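Local atomic coordinates of ebony (Drosophila melanogaster, PDB entry 6DYM), a protein that probably joins beta-alanine to biogenic amines such as dopamine and histamine as a nonribosomal peptide synthetase, this chain being its C-terminal, atypical condensation domain, which probably forms the amide bond. Residues 73-84 with 116-127. Residues are numbered along the deposited sequence; the frame is centred on the assembly and turned at random.
Sequences IGTALNFDARNE and LNQILHSFMMGT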
loop_
_atom_site.group_PDB
_atom_site.type_symbol
_atom_site.label_atom_id
_atom_site.label_comp_id
_atom_site.label_asym_id
_atom_site.label_seq_id
_atom_site.Cartn_x
_atom_site.Cartn_y
_atom_site.Cartn_z
ATOM N N ILE A 73 2.494 15.956 -1.361
ATOM C CA ILE A 73 3.767 15.251 -1.477
ATOM C C ILE A 73 3.659 13.779 -1.122
ATOM O O ILE A 73 4.650 13.053 -1.256
ATOM C CB ILE A 73 4.871 15.914 -0.627
ATOM C CG1 ILE A 73 4.501 15.879 0.857
ATOM C CG2 ILE A 73 5.127 17.346 -1.084
ATOM C CD1 ILE A 73 5.670 16.172 1.776
ATOM N N GLY A 74 2.503 13.313 -0.664
ATOM C CA GLY A 74 2.360 11.907 -0.320
ATOM C C GLY A 74 0.903 11.544 -0.143
ATOM O O GLY A 74 0.033 12.413 -0.027
ATOM N N THR A 75 0.641 10.238 -0.121
ATOM C CA THR A 75 -0.732 9.798 0.070
ATOM C C THR A 75 -0.752 8.400 0.677
ATOM O O THR A 75 0.126 7.574 0.409
ATOM C CB THR A 75 -1.533 9.832 -1.244
ATOM O OG1 THR A 75 -2.922 9.628 -0.956
ATOM C CG2 THR A 75 -1.060 8.749 -2.219
ATOM N N ALA A 76 -1.764 8.159 1.504
ATOM C CA ALA A 76 -1.983 6.867 2.147
ATOM C C ALA A 76 -3.412 6.434 1.849
ATOM O O ALA A 76 -4.364 7.082 2.296
ATOM C CB ALA A 76 -1.740 6.949 3.653
ATOM N N LEU A 77 -3.560 5.352 1.092
ATOM C CA LEU A 77 -4.865 4.830 0.700
ATOM C C LEU A 77 -5.185 3.607 1.552
ATOM O O LEU A 77 -4.402 2.652 1.589
ATOM C CB LEU A 77 -4.879 4.475 -0.788
ATOM C CG LEU A 77 -4.336 5.565 -1.717
ATOM C CD1 LEU A 77 -4.528 5.180 -3.176
ATOM C CD2 LEU A 77 -5.004 6.904 -1.420
ATOM N N ASN A 78 -6.325 3.644 2.240
ATOM C CA ASN A 78 -6.702 2.618 3.197
ATOM C C ASN A 78 -8.135 2.179 2.959
ATOM O O ASN A 78 -8.980 2.969 2.530
ATOM C CB ASN A 78 -6.566 3.120 4.631
ATOM C CG ASN A 78 -5.209 3.700 4.904
ATOM O OD1 ASN A 78 -4.202 3.025 4.724
ATOM N ND2 ASN A 78 -5.165 4.964 5.322
ATOM N N PHE A 79 -8.394 0.909 3.268
ATOM C CA PHE A 79 -9.728 0.331 3.270
ATOM C C PHE A 79 -9.901 -0.514 4.524
ATOM O O PHE A 79 -8.931 -0.997 5.114
ATOM C CB PHE A 79 -9.979 -0.570 2.057
ATOM C CG PHE A 79 -10.388 0.159 0.815
ATOM C CD1 PHE A 79 -11.570 0.878 0.775
ATOM C CD2 PHE A 79 -9.612 0.085 -0.328
ATOM C CE1 PHE A 79 -11.953 1.531 -0.373
ATOM C CE2 PHE A 79 -9.991 0.737 -1.481
ATOM C CZ PHE A 79 -11.163 1.458 -1.504
ATOM N N ASP A 80 -11.152 -0.683 4.929
ATOM C CA ASP A 80 -11.500 -1.790 5.804
ATOM C C ASP A 80 -11.190 -3.090 5.074
ATOM O O ASP A 80 -11.733 -3.345 3.995
ATOM C CB ASP A 80 -12.980 -1.706 6.180
ATOM C CG ASP A 80 -13.399 -2.757 7.204
ATOM O OD1 ASP A 80 -12.779 -3.839 7.273
ATOM O OD2 ASP A 80 -14.368 -2.499 7.944
ATOM N N ALA A 81 -10.300 -3.903 5.651
ATOM C CA ALA A 81 -9.872 -5.122 4.972
ATOM C C ALA A 81 -11.048 -6.028 4.626
ATOM O O ALA A 81 -10.977 -6.791 3.657
ATOM C CB ALA A 81 -8.862 -5.876 5.834
ATOM N N ARG A 82 -12.134 -5.957 5.393
ATOM C CA ARG A 82 -13.312 -6.785 5.165
ATOM C C ARG A 82 -14.426 -6.035 4.432
ATOM O O ARG A 82 -15.584 -6.465 4.470
ATOM C CB ARG A 82 -13.820 -7.336 6.498
ATOM C CG ARG A 82 -12.755 -8.094 7.294
ATOM C CD ARG A 82 -13.389 -8.971 8.362
ATOM N NE ARG A 82 -12.407 -9.632 9.224
ATOM C CZ ARG A 82 -11.672 -10.677 8.855
ATOM N NH1 ARG A 82 -10.816 -11.230 9.707
ATOM N NH2 ARG A 82 -11.791 -11.172 7.631
ATOM N N ASN A 83 -14.098 -4.933 3.760
ATOM C CA ASN A 83 -15.098 -4.107 3.086
ATOM C C ASN A 83 -14.442 -3.354 1.928
ATOM O O ASN A 83 -14.619 -2.147 1.759
ATOM C CB ASN A 83 -15.761 -3.144 4.072
ATOM C CG ASN A 83 -17.044 -2.541 3.527
ATOM O OD1 ASN A 83 -17.754 -3.173 2.750
ATOM N ND2 ASN A 83 -17.341 -1.309 3.929
ATOM N N GLU A 84 -13.668 -4.069 1.116
ATOM C CA GLU A 84 -12.887 -3.582 -0.014
ATOM C C GLU A 84 -13.645 -3.771 -1.320
ATOM O O GLU A 84 -14.285 -4.809 -1.521
ATOM C CB GLU A 84 -11.549 -4.317 -0.102
ATOM C CG GLU A 84 -10.479 -3.686 0.755
ATOM C CD GLU A 84 -9.087 -4.238 0.503
ATOM O OE1 GLU A 84 -8.911 -5.068 -0.411
ATOM O OE2 GLU A 84 -8.162 -3.834 1.235
ATOM N N LEU A 116 -16.699 -6.178 10.638
ATOM C CA LEU A 116 -16.359 -4.915 10.011
ATOM C C LEU A 116 -15.742 -3.971 11.038
ATOM O O LEU A 116 -15.896 -4.142 12.251
ATOM C CB LEU A 116 -17.600 -4.280 9.376
ATOM C CG LEU A 116 -17.989 -4.678 7.943
ATOM C CD1 LEU A 116 -17.767 -6.163 7.669
ATOM C CD2 LEU A 116 -19.439 -4.301 7.659
ATOM N N ASN A 117 -15.019 -2.972 10.533
ATOM C CA ASN A 117 -14.417 -1.930 11.362
ATOM C C ASN A 117 -13.399 -2.510 12.342
ATOM O O ASN A 117 -13.203 -1.984 13.440
ATOM C CB ASN A 117 -15.493 -1.134 12.111
ATOM C CG ASN A 117 -14.981 0.192 12.633
ATOM O OD1 ASN A 117 -15.341 1.241 12.109
ATOM N ND2 ASN A 117 -14.132 0.152 13.655
ATOM N N GLN A 118 -12.748 -3.605 11.957
ATOM C CA GLN A 118 -11.729 -4.245 12.777
ATOM C C GLN A 118 -10.335 -4.111 12.184
ATOM O O GLN A 118 -9.394 -3.733 12.882
ATOM C CB GLN A 118 -12.061 -5.734 12.968
ATOM C CG GLN A 118 -13.362 -6.002 13.714
ATOM C CD GLN A 118 -13.217 -5.857 15.214
ATOM O OE1 GLN A 118 -12.166 -5.451 15.714
ATOM N NE2 GLN A 118 -14.275 -6.192 15.945
ATOM N N ILE A 119 -10.183 -4.414 10.903
ATOM C CA ILE A 119 -8.881 -4.469 10.253
ATOM C C ILE A 119 -8.784 -3.294 9.290
ATOM O O ILE A 119 -9.486 -3.254 8.272
ATOM C CB ILE A 119 -8.678 -5.801 9.523
ATOM C CG1 ILE A 119 -9.011 -6.976 10.448
ATOM C CG2 ILE A 119 -7.266 -5.909 9.018
ATOM C CD1 ILE A 119 -8.920 -8.317 9.759
ATOM N N LEU A 120 -7.908 -2.340 9.603
ATOM C CA LEU A 120 -7.591 -1.255 8.686
ATOM C C LEU A 120 -6.472 -1.711 7.756
ATOM O O LEU A 120 -5.343 -1.949 8.200
ATOM C CB LEU A 120 -7.182 0.008 9.445
ATOM C CG LEU A 120 -6.955 1.199 8.517
ATOM C CD1 LEU A 120 -8.266 1.601 7.839
ATOM C CD2 LEU A 120 -6.339 2.375 9.265
ATOM N N HIS A 121 -6.784 -1.824 6.470
ATOM C CA HIS A 121 -5.842 -2.316 5.471
ATOM C C HIS A 121 -5.136 -1.123 4.844
ATOM O O HIS A 121 -5.755 -0.342 4.114
ATOM C CB HIS A 121 -6.553 -3.150 4.407
ATOM C CG HIS A 121 -5.624 -3.769 3.409
ATOM N ND1 HIS A 121 -6.030 -4.147 2.146
ATOM C CD2 HIS A 121 -4.305 -4.069 3.485
ATOM C CE1 HIS A 121 -5.002 -4.659 1.490
ATOM N NE2 HIS A 121 -3.944 -4.624 2.279
ATOM N N SER A 122 -3.849 -0.973 5.144
ATOM C CA SER A 122 -3.007 0.017 4.474
ATOM C C SER A 122 -2.572 -0.596 3.153
ATOM O O SER A 122 -1.659 -1.422 3.111
ATOM C CB SER A 122 -1.807 0.390 5.337
ATOM O OG SER A 122 -0.977 1.325 4.665
ATOM N N PHE A 123 -3.235 -0.220 2.064
ATOM C CA PHE A 123 -3.008 -0.950 0.828
ATOM C C PHE A 123 -2.154 -0.199 -0.184
ATOM O O PHE A 123 -1.515 -0.849 -1.015
ATOM C CB PHE A 123 -4.349 -1.392 0.217
ATOM C CG PHE A 123 -5.038 -0.354 -0.618
ATOM C CD1 PHE A 123 -4.887 -0.341 -1.995
ATOM C CD2 PHE A 123 -5.891 0.562 -0.038
ATOM C CE1 PHE A 123 -5.534 0.599 -2.777
ATOM C CE2 PHE A 123 -6.549 1.506 -0.815
ATOM C CZ PHE A 123 -6.365 1.523 -2.186
ATOM N N MET A 124 -2.084 1.131 -0.117
ATOM C CA MET A 124 -1.125 1.883 -0.918
ATOM C C MET A 124 -0.580 3.052 -0.112
ATOM O O MET A 124 -1.318 3.712 0.626
ATOM C CB MET A 124 -1.733 2.406 -2.232
ATOM C CG MET A 124 -2.180 1.318 -3.194
ATOM S SD MET A 124 -2.397 1.873 -4.897
ATOM C CE MET A 124 -3.016 0.377 -5.665
ATOM N N MET A 125 0.722 3.285 -0.256
ATOM C CA MET A 125 1.400 4.452 0.291
ATOM C C MET A 125 2.398 4.925 -0.752
ATOM O O MET A 125 3.121 4.106 -1.328
ATOM C CB MET A 125 2.115 4.121 1.605
ATOM C CG MET A 125 2.105 5.237 2.631
ATOM S SD MET A 125 2.786 4.730 4.229
ATOM C CE MET A 125 1.319 4.647 5.253
ATOM N N GLY A 126 2.431 6.223 -1.010
ATOM C CA GLY A 126 3.335 6.764 -2.012
ATOM C C GLY A 126 3.735 8.182 -1.676
ATOM O O GLY A 126 3.021 8.896 -0.965
ATOM N N THR A 127 4.895 8.587 -2.189
ATOM C CA THR A 127 5.402 9.943 -2.037
ATOM C C THR A 127 5.771 10.493 -3.405
ATOM O O THR A 127 6.100 9.735 -4.322
ATOM C CB THR A 127 6.637 9.998 -1.139
ATOM O OG1 THR A 127 7.646 9.146 -1.691
ATOM C CG2 THR A 127 6.308 9.554 0.275
HETATM O O HOH W 1 -12.492 -5.118 9.649
#
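Leu-77 O accepts two backbone donors, Phe-123 N at 3.1 Å and Met-124 N at 3.3 Å, and so illustrates how a classic beta bulge is accommodated between antiparallel strands. Regular pairing continues on either side, Thr-75 with Gly-126 and Phe-79 with His-121. The seven-strand sheet, with 119-127 antiparallel to 71-80 but parallel to 158-163, has the topology of GNAT acyltransferases, in which a bulge in the fourth strand is a familiar feature.

Among the packing contacts, the extra residue turns its ring back toward the neighbouring strand: with CG between the backbone N and the carbonyl carbon (chi1 84°), Phe-123 brings CE2 to 3.4 Å from Leu-77 CB. The rings of Phe-79 and Phe-123 are inclined by 22° and slid apart, barely overlapping. Ile-119 CD1 lies over one face of the Arg-82 guanidinium, whose NH1 bonds Arg-108 O and NH2 Asp-109.

Polar side-chain contacts gather at the turn. Asp-80 OD2 takes Asn-117 N at 2.7 Å on its syn side, somewhat out of the carboxylate plane; OD1, met from above that plane by Arg-82 N (2.9 Å), closes an Asx turn and receives a water bridging to Ile-119 N. An alanine here would probably leave both amides without their acceptor and the 116-118 loop less firmly tied.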